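Local structure of uncharacterized protein (Legionella pneumophila subsp. pneumophila, 4WRP) at residues R60-F63 with T64-W67; N68-H71 with V72-V75; K111-L114 with K115-I118. The protein is of unknown function but is probably a Legionella effector, represented here by its C-terminal DUF5617 part, the full length also including a RavJ-type peptidase family region. All coordinates share one frame; numbering follows the deposited sequence.

Overall arrangement
Helices 6-21 and 34-49 come first along the chain, and all three interactions follow. Interaction 1 (60-63 with 64-67) is a turn in the loop after helix 34-49; its aromatic side chains reach back to helices 6-21 and 34-49 and to the N-terminal loop. Interaction 2 (68-71 with 72-75) begins where interaction 1 ends, as the opening turns of helix 68-83, and faces the same two helices; interactions 1 and 2 touch through Ile62 and Phe63 against Asn68. Interaction 3 (111-114 with 115-118) is a single turn far down the C-terminal tail, about 34 Å from interaction 2, centre to centre. Each is local, between adjoining segments, so none closes a long loop, nests or crosses.

Interaction 1: R60-F63 with T64-W67; sequences RRIF and TFHW
The carbonyl oxygen of Arg61 is gripped twice by Thr64. The hydroxyl OG1 donates to Arg61 O at 2.9 Å and lies in the carbonyl plane, while the backbone N of Thr64 reaches the same oxygen at 3.2 Å from above that plane. A chi1 of 69° sets OG1 between its own backbone N and carbonyl carbon, turned back over the turn. A face of the Phe65 ring lies against this same oxygen, which sits 3.8 Å above the ring plane, over the centre. Residues 60-63 have helical backbone angles, and successive i to i+3 bonds, including Phe65 N to Ile62 O at 3.2 Å, make consecutive turns in the loop ahead of helix 68-83. The extended Arg61 chain runs past the far end of the Phe65 ring: NE and CG of Arg61 each lie 3.8 Å from Phe65 CZ, and guanidinium and ring planes stand 76° apart, so the two are not stacked. Ile62 CG2 meets Phe65 CE2 at 4.2 Å. Beyond the turn, the Phe65 ring also packs on Tyr9 and Leu12 of helix 6-21, and Phe63 meets the ring of Tyr48 from helix 34-49.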
loop_
_atom_site.group_PDB
_atom_site.type_symbol
_atom_site.label_atom_id
_atom_site.label_comp_id
_atom_site.label_asym_id
_atom_site.label_seq_id
_atom_site.Cartn_x
_atom_site.Cartn_y
_atom_site.Cartn_z
ATOM N N ARG A 60 2.654 -14.406 -4.666
ATOM C CA ARG A 60 4.063 -14.405 -4.245
ATOM C C ARG A 60 4.953 -13.673 -5.236
ATOM O O ARG A 60 5.994 -13.144 -4.873
ATOM C CB ARG A 60 4.567 -15.853 -4.019
ATOM C CG ARG A 60 4.347 -16.813 -5.201
ATOM C CD ARG A 60 4.151 -18.292 -4.783
ATOM N NE ARG A 60 4.001 -19.240 -5.914
ATOM C CZ ARG A 60 2.886 -19.463 -6.631
ATOM N NH1 ARG A 60 1.761 -18.806 -6.395
ATOM N NH2 ARG A 60 2.893 -20.364 -7.615
ATOM N N ARG A 61 4.501 -13.633 -6.486
ATOM C CA ARG A 61 5.172 -12.941 -7.570
ATOM C C ARG A 61 5.403 -11.439 -7.292
ATOM O O ARG A 61 6.440 -10.888 -7.667
ATOM C CB ARG A 61 4.346 -13.105 -8.856
ATOM C CG ARG A 61 5.042 -12.559 -10.082
ATOM C CD ARG A 61 4.529 -13.161 -11.380
ATOM N NE ARG A 61 4.865 -12.310 -12.528
ATOM C CZ ARG A 61 4.606 -12.610 -13.798
ATOM N NH1 ARG A 61 4.941 -11.754 -14.751
ATOM N NH2 ARG A 61 4.010 -13.759 -14.122
ATOM N N ILE A 62 4.467 -10.782 -6.621
ATOM C CA ILE A 62 4.642 -9.349 -6.380
ATOM C C ILE A 62 5.815 -9.008 -5.472
ATOM O O ILE A 62 6.344 -7.914 -5.569
ATOM C CB ILE A 62 3.353 -8.654 -5.895
ATOM C CG1 ILE A 62 2.973 -9.095 -4.481
ATOM C CG2 ILE A 62 2.241 -8.911 -6.900
ATOM C CD1 ILE A 62 1.672 -8.470 -4.007
ATOM N N PHE A 63 6.264 -9.944 -4.639
ATOM C CA PHE A 63 7.356 -9.657 -3.705
ATOM C C PHE A 63 8.707 -9.576 -4.412
ATOM O O PHE A 63 9.670 -9.076 -3.844
ATOM C CB PHE A 63 7.411 -10.683 -2.537
ATOM C CG PHE A 63 6.199 -10.624 -1.658
ATOM C CD1 PHE A 63 5.051 -11.320 -1.997
ATOM C CD2 PHE A 63 6.176 -9.812 -0.547
ATOM C CE1 PHE A 63 3.886 -11.213 -1.205
ATOM C CE2 PHE A 63 5.033 -9.675 0.223
ATOM C CZ PHE A 63 3.893 -10.396 -0.089
ATOM N N THR A 64 8.789 -10.085 -5.630
ATOM C CA THR A 64 10.030 -10.000 -6.397
ATOM C C THR A 64 10.113 -8.678 -7.183
ATOM O O THR A 64 11.188 -8.289 -7.569
ATOM C CB THR A 64 10.177 -11.175 -7.401
ATOM O OG1 THR A 64 9.195 -11.032 -8.460
ATOM C CG2 THR A 64 10.011 -12.529 -6.702
ATOM N N PHE A 65 8.998 -7.983 -7.405
ATOM C CA PHE A 65 9.043 -6.762 -8.179
ATOM C C PHE A 65 9.872 -5.664 -7.472
ATOM O O PHE A 65 9.969 -5.592 -6.223
ATOM C CB PHE A 65 7.644 -6.246 -8.543
ATOM C CG PHE A 65 6.825 -7.184 -9.403
ATOM C CD1 PHE A 65 7.419 -8.096 -10.289
ATOM C CD2 PHE A 65 5.447 -7.127 -9.353
ATOM C CE1 PHE A 65 6.639 -8.922 -11.098
ATOM C CE2 PHE A 65 4.672 -7.949 -10.162
ATOM C CZ PHE A 65 5.263 -8.841 -11.042
ATOM N N HIS A 66 10.491 -4.820 -8.295
ATOM C CA HIS A 66 11.363 -3.760 -7.796
ATOM C C HIS A 66 10.657 -2.861 -6.767
ATOM O O HIS A 66 11.231 -2.468 -5.770
ATOM C CB HIS A 66 11.781 -2.911 -8.957
ATOM C CG HIS A 66 12.629 -1.761 -8.573
ATOM N ND1 HIS A 66 13.905 -1.923 -8.073
ATOM C CD2 HIS A 66 12.399 -0.434 -8.621
ATOM C CE1 HIS A 66 14.428 -0.735 -7.850
ATOM N NE2 HIS A 66 13.540 0.180 -8.182
ATOM N N TRP A 67 9.391 -2.566 -7.037
ATOM C CA TRP A 67 8.625 -1.645 -6.234
ATOM C C TRP A 67 8.207 -2.173 -4.889
ATOM O O TRP A 67 7.749 -1.405 -4.061
ATOM C CB TRP A 67 7.374 -1.250 -6.987
ATOM C CG TRP A 67 7.686 -0.873 -8.365
ATOM C CD1 TRP A 67 7.417 -1.585 -9.499
ATOM C CD2 TRP A 67 8.370 0.290 -8.767
ATOM N NE1 TRP A 67 7.876 -0.911 -10.591
ATOM C CE2 TRP A 67 8.455 0.259 -10.164
ATOM C CE3 TRP A 67 8.891 1.394 -8.071
ATOM C CZ2 TRP A 67 9.066 1.271 -10.885
ATOM C CZ3 TRP A 67 9.485 2.376 -8.767
ATOM C CH2 TRP A 67 9.581 2.315 -10.171
#

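Interaction 2: N68-H71 with V72-V75; sequences NRHH and VKVV
Asn68 opens the run by accepting the backbone N of Val72 at its own O, 2.8 Å away and nearly straight at 173°. Its amide meets the CG2 branch of Val72, with Asn68 ND2 3.6 Å from that methyl; the amide N is held by a hydrogen bond to Tyr9 OH. Arg69 contributes backbone alone, its O taking Lys73 N at 3.1 Å. At His70 the backbone O accepts Val74 N, and the imidazole leans forward along the helix, CG being anti to the backbone N (chi1 -179°). His70 NE2 thereby comes to 3.6 Å from Val74 CG2, and His70 CE1 to 4.1 Å from Lys73 CE. The lysine chain bends at chi2 and chi3, and its ammonium forms a salt bridge one turn on with Asp77. His71 closes the series, its O receiving Val75 N at 2.9 Å in the carbonyl plane. These i to i+4 bonds are the regular pattern of an alpha-helix. CE1 of the buried His71 ring rests 3.7 Å from Val75 CG2, and both ring nitrogens are satisfied: ND1 by Tyr48 OH and NE2 by His10 ND1, which should fix the rotation of the ring. Through the bonds to Tyr9 and His10, and the meeting of the His71 and Trp13 rings, the start of helix 68-83 is joined to helix 6-21; Tyr48 of helix 34-49, bonded to His71, also packs on Val72 and Val75.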
loop_
_atom_site.group_PDB
_atom_site.type_symbol
_atom_site.label_atom_id
_atom_site.label_comp_id
_atom_site.label_asym_id
_atom_site.label_seq_id
_atom_site.Cartn_x
_atom_site.Cartn_y
_atom_site.Cartn_z
ATOM N N ASN A 68 8.331 -3.476 -4.690
ATOM C CA ASN A 68 7.867 -4.107 -3.480
ATOM C C ASN A 68 8.504 -3.522 -2.234
ATOM O O ASN A 68 7.830 -3.285 -1.252
ATOM C CB ASN A 68 8.099 -5.612 -3.515
ATOM C CG ASN A 68 7.743 -6.282 -2.214
ATOM O OD1 ASN A 68 8.608 -6.606 -1.409
ATOM N ND2 ASN A 68 6.472 -6.531 -2.019
ATOM N N ARG A 69 9.793 -3.290 -2.287
ATOM C CA ARG A 69 10.492 -2.842 -1.121
ATOM C C ARG A 69 9.920 -1.538 -0.577
ATOM O O ARG A 69 9.621 -1.439 0.611
ATOM C CB ARG A 69 11.977 -2.692 -1.400
ATOM C CG ARG A 69 12.724 -2.371 -0.128
ATOM C CD ARG A 69 14.193 -2.282 -0.448
ATOM N NE ARG A 69 14.884 -1.306 0.393
ATOM C CZ ARG A 69 15.973 -1.562 1.112
ATOM N NH1 ARG A 69 16.537 -0.588 1.819
ATOM N NH2 ARG A 69 16.516 -2.772 1.099
ATOM N N HIS A 70 9.743 -0.537 -1.432
ATOM C CA HIS A 70 9.247 0.708 -0.954
ATOM C C HIS A 70 7.752 0.580 -0.606
ATOM O O HIS A 70 7.276 1.208 0.322
ATOM C CB HIS A 70 9.391 1.788 -1.994
ATOM C CG HIS A 70 8.900 3.113 -1.531
ATOM N ND1 HIS A 70 9.573 3.862 -0.588
ATOM C CD2 HIS A 70 7.797 3.820 -1.860
ATOM C CE1 HIS A 70 8.918 4.989 -0.379
ATOM N NE2 HIS A 70 7.826 4.975 -1.121
ATOM N N HIS A 71 7.028 -0.255 -1.344
ATOM C CA HIS A 71 5.596 -0.399 -1.081
ATOM C C HIS A 71 5.351 -1.023 0.290
ATOM O O HIS A 71 4.533 -0.546 1.050
ATOM C CB HIS A 71 4.956 -1.200 -2.157
ATOM C CG HIS A 71 3.471 -1.156 -2.124
ATOM N ND1 HIS A 71 2.734 -2.054 -1.394
ATOM C CD2 HIS A 71 2.576 -0.347 -2.737
ATOM C CE1 HIS A 71 1.450 -1.788 -1.529
ATOM N NE2 HIS A 71 1.326 -0.768 -2.355
ATOM N N VAL A 72 6.126 -2.049 0.608
ATOM C CA VAL A 72 6.163 -2.646 1.935
ATOM C C VAL A 72 6.501 -1.596 3.007
ATOM O O VAL A 72 5.831 -1.550 4.024
ATOM C CB VAL A 72 7.114 -3.860 1.941
ATOM C CG1 VAL A 72 7.567 -4.289 3.343
ATOM C CG2 VAL A 72 6.442 -5.006 1.188
ATOM N N LYS A 73 7.512 -0.754 2.780
ATOM C CA LYS A 73 7.798 0.357 3.710
ATOM C C LYS A 73 6.545 1.235 3.961
ATOM O O LYS A 73 6.231 1.543 5.095
ATOM C CB LYS A 73 8.928 1.202 3.183
ATOM C CG LYS A 73 9.726 1.995 4.212
ATOM C CD LYS A 73 9.051 3.263 4.739
ATOM C CE LYS A 73 8.862 4.357 3.687
ATOM N NZ LYS A 73 8.184 5.578 4.238
ATOM N N VAL A 74 5.835 1.637 2.911
ATOM C CA VAL A 74 4.625 2.446 3.101
ATOM C C VAL A 74 3.557 1.682 3.898
ATOM O O VAL A 74 2.967 2.235 4.836
ATOM C CB VAL A 74 4.092 2.949 1.737
ATOM C CG1 VAL A 74 2.812 3.763 1.914
ATOM C CG2 VAL A 74 5.193 3.807 1.078
ATOM N N VAL A 75 3.308 0.412 3.550
ATOM C CA VAL A 75 2.281 -0.387 4.240
ATOM C C VAL A 75 2.692 -0.587 5.703
ATOM O O VAL A 75 1.907 -0.490 6.604
ATOM C CB VAL A 75 2.016 -1.679 3.498
ATOM C CG1 VAL A 75 1.111 -2.595 4.281
ATOM C CG2 VAL A 75 1.351 -1.360 2.151
#

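Interaction 3: K111-L114 with K115-I118; sequences KGTL and KEQI
A single exposed helical turn in the C-terminal tail brings Thr113 against Glu116 and Gln117, and Leu114 against Ile118. It lies about 37 Å from the centre of the chain, measured centre to centre. Thr113 O serves as the main acceptor: Gln117 N approaches it at 2.9 Å and close to straight on, at a C=O...N angle of 161°, and Glu116 N adds a weak bond at 3.1 Å. A second weak bond runs from Ile118 N to Leu114 O at 3.2 Å. One sound i to i+4 bond flanked by two weak ones makes 114-117 a short, weakly bonded helix, little more than one turn, which follows the long loop after helix 90-98. The two branches of Thr113 meet different side chains of the turn. The methyl CG2 lies alongside the extended Glu116 chain, 3.2 Å from its OE2. The hydroxyl OG1 is 3.0 Å from Gln117 NE2; Gln117 bends at chi2 (145°), which brings its amide back across the start of the turn, with CD 3.4 Å from Thr113 O. Leu114 and Ile118 lie side by side and point the same way, their CD1 methyls meeting at 4.2 Å as a small apolar patch. Upstream, Lys111 N is hydrogen-bonded to Asn109 OD1 in the approaching loop, and Thr113, Leu114, Gln117 and Ile118 each touch a crystal neighbour.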
loop_
_atom_site.group_PDB
_atom_site.type_symbol
_atom_site.label_atom_id
_atom_site.label_comp_id
_atom_site.label_asym_id
_atom_site.label_seq_id
_atom_site.Cartn_x
_atom_site.Cartn_y
_atom_site.Cartn_z
ATOM N N LYS A 111 19.015 18.059 -10.572
ATOM C CA LYS A 111 20.200 18.778 -11.018
ATOM C C LYS A 111 20.119 20.270 -10.601
ATOM O O LYS A 111 19.036 20.810 -10.331
ATOM C CB LYS A 111 20.380 18.632 -12.535
ATOM N N GLY A 112 21.281 20.913 -10.528
ATOM C CA GLY A 112 21.344 22.364 -10.326
ATOM C C GLY A 112 20.946 23.058 -11.629
ATOM O O GLY A 112 20.939 22.422 -12.708
ATOM N N THR A 113 20.617 24.347 -11.533
ATOM C CA THR A 113 20.066 25.089 -12.668
ATOM C C THR A 113 20.903 26.326 -13.016
ATOM O O THR A 113 20.437 27.209 -13.722
ATOM C CB THR A 113 18.578 25.482 -12.403
ATOM O OG1 THR A 113 18.400 25.798 -11.021
ATOM C CG2 THR A 113 17.609 24.332 -12.754
ATOM N N LEU A 114 22.148 26.382 -12.554
ATOM C CA LEU A 114 23.001 27.548 -12.818
ATOM C C LEU A 114 23.264 27.745 -14.315
ATOM O O LEU A 114 23.227 28.874 -14.824
ATOM C CB LEU A 114 24.315 27.430 -12.033
ATOM C CG LEU A 114 25.207 28.669 -11.922
ATOM C CD1 LEU A 114 24.462 29.866 -11.353
ATOM C CD2 LEU A 114 26.411 28.375 -11.053
ATOM N N LYS A 115 23.535 26.659 -15.033
ATOM C CA LYS A 115 23.756 26.771 -16.464
ATOM C C LYS A 115 22.498 27.164 -17.224
ATOM O O LYS A 115 22.602 27.802 -18.266
ATOM C CB LYS A 115 24.416 25.528 -17.078
ATOM C CG LYS A 115 23.675 24.229 -16.951
ATOM C CD LYS A 115 24.491 23.123 -17.615
ATOM C CE LYS A 115 24.041 21.740 -17.203
ATOM N NZ LYS A 115 24.910 20.710 -17.844
ATOM N N GLU A 116 21.319 26.825 -16.713
ATOM C CA GLU A 116 20.101 27.287 -17.376
ATOM C C GLU A 116 19.898 28.781 -17.089
ATOM O O GLU A 116 19.575 29.547 -17.996
ATOM C CB GLU A 116 18.878 26.414 -17.058
ATOM C CG GLU A 116 18.095 26.746 -15.799
ATOM C CD GLU A 116 16.657 26.255 -15.870
ATOM O OE1 GLU A 116 15.752 27.086 -16.125
ATOM O OE2 GLU A 116 16.422 25.038 -15.687
ATOM N N GLN A 117 20.172 29.209 -15.862
ATOM C CA GLN A 117 19.927 30.609 -15.488
ATOM C C GLN A 117 20.911 31.648 -16.010
ATOM O O GLN A 117 20.647 32.826 -15.901
ATOM C CB GLN A 117 19.831 30.744 -13.984
ATOM C CG GLN A 117 18.508 30.227 -13.458
ATOM C CD GLN A 117 18.668 29.576 -12.111
ATOM O OE1 GLN A 117 19.558 29.945 -11.320
ATOM N NE2 GLN A 117 17.815 28.592 -11.832
ATOM N N ILE A 118 22.028 31.238 -16.592
ATOM C CA ILE A 118 22.895 32.201 -17.236
ATOM C C ILE A 118 22.614 32.220 -18.741
ATOM O O ILE A 118 22.861 31.250 -19.418
ATOM C CB ILE A 118 24.364 31.906 -16.935
ATOM C CG1 ILE A 118 24.630 32.206 -15.453
ATOM C CG2 ILE A 118 25.239 32.792 -17.807
ATOM C CD1 ILE A 118 25.847 31.534 -14.892
#